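Local structure of adenosylmethionine-8-amino-7-oxononanoate aminotransferase (Methanocaldococcus jannaschii, 6ZHK) at residues F274-K279 and G392-I397; G302-Y307 and S347-T352. The protein probably catalyses the pyridoxal-phosphate-dependent transfer of an amino group from S-adenosylmethionine to 8-amino-7-oxononanoate in biotin biosynthesis. One frame throughout, in Å; residues are numbered along the deposited sequence.

Contact 1. Residues F274-K279 and G392-I397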
loop_
_atom_site.group_PDB
_atom_site.type_symbol
_atom_site.label_atom_id
_atom_site.label_comp_id
_atom_site.label_asym_id
_atom_site.label_seq_id
_atom_site.Cartn_x
_atom_site.Cartn_y
_atom_site.Cartn_z
ATOM N N PHE A 274 17.473 8.053 -2.326
ATOM C CA PHE A 274 18.430 7.250 -1.578
ATOM C C PHE A 274 19.575 6.778 -2.450
ATOM O O PHE A 274 19.993 5.630 -2.356
ATOM C CB PHE A 274 17.697 6.130 -0.843
ATOM C CG PHE A 274 16.740 6.733 0.138
ATOM C CD1 PHE A 274 17.189 7.298 1.317
ATOM C CD2 PHE A 274 15.403 6.858 -0.200
ATOM C CE1 PHE A 274 16.325 7.937 2.201
ATOM C CE2 PHE A 274 14.523 7.451 0.687
ATOM C CZ PHE A 274 14.981 7.962 1.882
ATOM N N GLY A 275 20.063 7.684 -3.304
ATOM C CA GLY A 275 21.376 7.544 -3.928
ATOM C C GLY A 275 21.399 6.959 -5.351
ATOM O O GLY A 275 22.459 7.034 -5.963
ATOM N N ARG A 276 20.291 6.372 -5.886
ATOM C CA ARG A 276 20.408 5.650 -7.149
ATOM C C ARG A 276 20.944 6.502 -8.309
ATOM O O ARG A 276 21.651 5.979 -9.160
ATOM C CB ARG A 276 19.119 4.901 -7.517
ATOM C CG ARG A 276 19.342 3.625 -8.319
ATOM C CD ARG A 276 19.944 2.553 -7.426
ATOM N NE ARG A 276 18.815 1.949 -6.670
ATOM C CZ ARG A 276 18.845 0.763 -6.091
ATOM N NH1 ARG A 276 19.964 0.083 -6.088
ATOM N NH2 ARG A 276 17.797 0.282 -5.435
ATOM N N THR A 277 20.616 7.801 -8.383
ATOM C CA THR A 277 21.063 8.624 -9.516
ATOM C C THR A 277 22.459 9.190 -9.304
ATOM O O THR A 277 22.997 9.811 -10.208
ATOM C CB THR A 277 20.151 9.825 -9.816
ATOM O OG1 THR A 277 20.227 10.713 -8.699
ATOM C CG2 THR A 277 18.708 9.418 -10.032
ATOM N N GLY A 278 23.012 9.028 -8.091
ATOM C CA GLY A 278 24.347 9.508 -7.768
ATOM C C GLY A 278 24.291 10.585 -6.703
ATOM O O GLY A 278 25.294 10.919 -6.115
ATOM N N LYS A 279 23.096 11.151 -6.474
ATOM C CA LYS A 279 22.905 12.084 -5.372
ATOM C C LYS A 279 21.918 11.457 -4.392
ATOM O O LYS A 279 21.174 10.583 -4.805
ATOM C CB LYS A 279 22.137 13.289 -5.902
ATOM C CG LYS A 279 22.941 14.276 -6.724
ATOM C CD LYS A 279 22.045 15.456 -6.964
ATOM C CE LYS A 279 22.316 16.163 -8.266
ATOM N NZ LYS A 279 21.887 17.574 -8.108
ATOM N N GLY A 392 23.511 7.840 -13.092
ATOM C CA GLY A 392 24.139 7.073 -12.004
ATOM C C GLY A 392 23.978 5.558 -12.197
ATOM O O GLY A 392 24.334 5.015 -13.254
ATOM N N PHE A 393 23.345 4.904 -11.204
ATOM C CA PHE A 393 23.089 3.469 -11.253
ATOM C C PHE A 393 21.684 3.145 -11.790
ATOM O O PHE A 393 21.098 2.145 -11.375
ATOM C CB PHE A 393 23.221 2.895 -9.824
ATOM C CG PHE A 393 24.602 2.679 -9.274
ATOM C CD1 PHE A 393 25.598 2.123 -10.075
ATOM C CD2 PHE A 393 24.912 3.092 -7.970
ATOM C CE1 PHE A 393 26.884 1.914 -9.571
ATOM C CE2 PHE A 393 26.188 2.870 -7.467
ATOM C CZ PHE A 393 27.159 2.280 -8.262
ATOM N N MET A 394 21.085 4.030 -12.616
ATOM C CA MET A 394 19.831 3.674 -13.249
ATOM C C MET A 394 20.058 3.827 -14.749
ATOM O O MET A 394 20.143 4.938 -15.279
ATOM C CB MET A 394 18.730 4.659 -12.823
ATOM C CG MET A 394 18.541 4.670 -11.329
ATOM S SD MET A 394 17.234 5.815 -10.771
ATOM C CE MET A 394 15.849 4.683 -10.860
ATOM N N VAL A 395 20.153 2.699 -15.442
ATOM C CA VAL A 395 20.628 2.679 -16.817
ATOM C C VAL A 395 19.680 1.835 -17.639
ATOM O O VAL A 395 19.191 0.799 -17.181
ATOM C CB VAL A 395 22.094 2.173 -16.884
ATOM C CG1 VAL A 395 22.510 1.734 -18.295
ATOM C CG2 VAL A 395 23.045 3.227 -16.370
ATOM N N GLY A 396 19.395 2.281 -18.862
ATOM C CA GLY A 396 18.700 1.403 -19.791
ATOM C C GLY A 396 19.547 1.163 -21.041
ATOM O O GLY A 396 20.320 2.057 -21.463
ATOM N N ILE A 397 19.418 -0.053 -21.591
ATOM C CA ILE A 397 20.071 -0.388 -22.861
ATOM C C ILE A 397 18.996 -0.855 -23.818
ATOM O O ILE A 397 18.412 -1.932 -23.630
ATOM C CB ILE A 397 21.201 -1.440 -22.719
ATOM C CG1 ILE A 397 22.243 -0.973 -21.724
ATOM C CG2 ILE A 397 21.824 -1.799 -24.081
ATOM C CD1 ILE A 397 21.910 -1.384 -20.304
#
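Arg-276 and Thr-277, the middle residues of a type I turn closed by Gly-278 N to Gly-275 O, meet the bend at Gly-392 and Phe-393, with the CA atoms of Thr-277 and Gly-392 4.2 Å apart. One hydrogen bond joins the two turns: Phe-393 N donates to Arg-276 O at 2.9 Å, with an N-H...O angle of 151°, and arrives almost head-on to the carbonyl (C=O...N 177°). Next to it, Gly-392 CA lies 3.5 Å from Thr-277 O in a CA-H...O contact; a CB on Gly-392 would run into both turn carbonyls. The side chain of Arg-276, folded at chi2 and chi3, lies across that of Met-394 at about a right angle, and its CG is pressed against Met-394 CG at 3.3 Å, close for two aliphatic carbons. Farther out, Arg-276 CD touches Phe-393 CB at 4.1 Å. Met-394 turns at its last torsion (chi3 89°). Met-394 SD sits beside Arg-276 CB, and Met-394 SD is 4.0 Å from Thr-277 CG2. The charged end of Arg-276 is held elsewhere, NH1 bonding to Asn-65 O. With an alanine here, Asn-65 O would probably lose its charged partner and a gap would open beside Met-394 CG. The Phe-393 ring packs on Lys-368 and Ile-369 of helix 366-376, and His-373 of that helix bonds to Gly-392 O. Gly-392 and Phe-393 have the backbone angles of the central pair of a type II' turn, and they link antiparallel strands 385-391 and 394-399: a two-residue beta-hairpin, met at its tip by the loop that follows strand 265-268 in this class-III aminotransferase.

Contact 2. Residues G302-Y307 and S347-T352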
loop_
_atom_site.group_PDB
_atom_site.type_symbol
_atom_site.label_atom_id
_atom_site.label_comp_id
_atom_site.label_asym_id
_atom_site.label_seq_id
_atom_site.Cartn_x
_atom_site.Cartn_y
_atom_site.Cartn_z
ATOM N N GLY A 302 13.880 2.258 -1.790
ATOM C CA GLY A 302 15.154 2.142 -1.081
ATOM C C GLY A 302 15.146 2.695 0.350
ATOM O O GLY A 302 16.131 2.555 1.071
ATOM N N LEU A 303 14.054 3.388 0.721
ATOM C CA LEU A 303 13.870 3.927 2.048
ATOM C C LEU A 303 14.291 2.926 3.133
ATOM O O LEU A 303 14.913 3.345 4.110
ATOM C CB LEU A 303 12.425 4.435 2.145
ATOM C CG LEU A 303 11.955 4.972 3.477
ATOM C CD1 LEU A 303 12.816 6.137 3.994
ATOM C CD2 LEU A 303 10.541 5.500 3.299
ATOM N N THR A 304 13.885 1.633 3.025
ATOM C CA THR A 304 14.202 0.645 4.046
ATOM C C THR A 304 15.439 -0.172 3.658
ATOM O O THR A 304 15.674 -1.217 4.228
ATOM C CB THR A 304 13.015 -0.313 4.231
ATOM O OG1 THR A 304 12.842 -0.824 2.911
ATOM C CG2 THR A 304 11.788 0.437 4.666
ATOM N N GLY A 305 16.169 0.299 2.636
ATOM C CA GLY A 305 17.301 -0.435 2.070
ATOM C C GLY A 305 16.846 -1.626 1.244
ATOM O O GLY A 305 17.666 -2.382 0.771
ATOM N N GLY A 306 15.531 -1.779 1.054
ATOM C CA GLY A 306 15.030 -2.794 0.165
ATOM C C GLY A 306 14.402 -3.929 0.960
ATOM O O GLY A 306 14.087 -4.951 0.366
ATOM N N TYR A 307 14.280 -3.781 2.294
ATOM C CA TYR A 307 13.915 -4.944 3.102
ATOM C C TYR A 307 12.462 -4.977 3.510
ATOM O O TYR A 307 11.925 -6.081 3.804
ATOM C CB TYR A 307 14.760 -5.109 4.377
ATOM C CG TYR A 307 16.206 -5.493 4.132
ATOM C CD1 TYR A 307 16.718 -5.601 2.833
ATOM C CD2 TYR A 307 17.072 -5.787 5.195
ATOM C CE1 TYR A 307 18.039 -5.980 2.607
ATOM C CE2 TYR A 307 18.404 -6.127 4.961
ATOM C CZ TYR A 307 18.900 -6.225 3.668
ATOM O OH TYR A 307 20.233 -6.583 3.464
ATOM N N SER A 347 12.018 0.969 11.652
ATOM C CA SER A 347 13.321 0.514 12.163
ATOM C C SER A 347 14.276 0.209 10.997
ATOM O O SER A 347 15.454 0.591 11.096
ATOM C CB SER A 347 13.147 -0.671 13.075
ATOM O OG SER A 347 12.835 -1.835 12.304
ATOM N N ALA A 348 13.797 -0.444 9.902
ATOM C CA ALA A 348 14.654 -0.722 8.748
ATOM C C ALA A 348 15.164 0.594 8.165
ATOM O O ALA A 348 16.353 0.706 7.805
ATOM C CB ALA A 348 14.013 -1.583 7.696
ATOM N N ALA A 349 14.264 1.585 8.039
ATOM C CA ALA A 349 14.677 2.839 7.433
ATOM C C ALA A 349 15.700 3.575 8.288
ATOM O O ALA A 349 16.592 4.238 7.744
ATOM C CB ALA A 349 13.487 3.750 7.160
ATOM N N LEU A 350 15.508 3.568 9.621
ATOM C CA LEU A 350 16.461 4.205 10.519
ATOM C C LEU A 350 17.841 3.617 10.303
ATOM O O LEU A 350 18.813 4.375 10.163
ATOM C CB LEU A 350 16.019 4.038 11.985
ATOM C CG LEU A 350 14.909 4.983 12.435
ATOM C CD1 LEU A 350 14.354 4.559 13.805
ATOM C CD2 LEU A 350 15.408 6.441 12.512
ATOM N N ALA A 351 17.913 2.266 10.250
ATOM C CA ALA A 351 19.209 1.637 10.027
ATOM C C ALA A 351 19.795 2.059 8.683
ATOM O O ALA A 351 21.006 2.306 8.588
ATOM C CB ALA A 351 19.153 0.126 10.088
ATOM N N THR A 352 18.925 2.117 7.655
ATOM C CA THR A 352 19.355 2.502 6.326
ATOM C C THR A 352 20.021 3.872 6.371
ATOM O O THR A 352 21.125 4.040 5.799
ATOM C CB THR A 352 18.244 2.374 5.280
ATOM O OG1 THR A 352 17.856 1.006 5.270
ATOM C CG2 THR A 352 18.667 2.704 3.856
#
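Apolar contacts set Leu-303 and Thr-304 against the small residues of helix 343-358. Thr-304 CB rests on Ala-348 CB at 3.8 Å, and the CD1 branch of Leu-303 reaches Ala-349 CB at 4.0 Å, CG being carried there by its placement anti to the backbone N (chi1 176°). Because the helix presents only alanine methyls at Ala-348 and Ala-349, the backbones come close: the CA atoms of Thr-304 and Ala-349 are 4.1 Å apart. Leu-303 O, buried without a hydrogen-bonding partner, receives a CA-H...O contact from Ala-349 CA at 3.4 Å. This is the loop between strands 296-299 and 311-315 of the class-III fold, just after Lys-301, the predicted cofactor lysine; a 3-10 turn leads into a type I' turn, Thr-304 to Tyr-307. Among the polar groups, Thr-352 OG1 donates to Ala-348 O at 3.0 Å from above the carbonyl plane, joining Thr-352 N on the same acceptor. That hydroxyl also lies over the Thr-304 to Gly-305 peptide, 3.1 Å from Thr-304 C, at an angle too poor to bond Gly-305 N; a CB on Gly-305 would strike it. Thr-304 OG1 bonds to Leu-308 O and weakly accepts Gly-306 N and Tyr-307 N across the turn. At the dimer interface Tyr-307 O takes a hydrogen bond from Asn-342 ND2 of the second subunit.

Contact 2 is nested within the chain loop that contact 1 closes, and the two, their centres about 18 Å apart, meet through Phe-274. The ring of this residue packs on the loop of contact 2, its CZ 3.5 Å from Leu-303 CD1 and its CD2 4.2 Å from Gly-302 C. Both lie near the predicted cofactor lysine, Lys-301, unmodified in this structure: the side chain of Arg-276 is about 6 Å from its side chain, and Gly-302 directly follows it. Segments 274-279 and 302-307 therefore probably border the pyridoxal phosphate pocket, each backed by a distant part of the chain, the hairpin of strands 385-391 and 394-399, and helix 343-358.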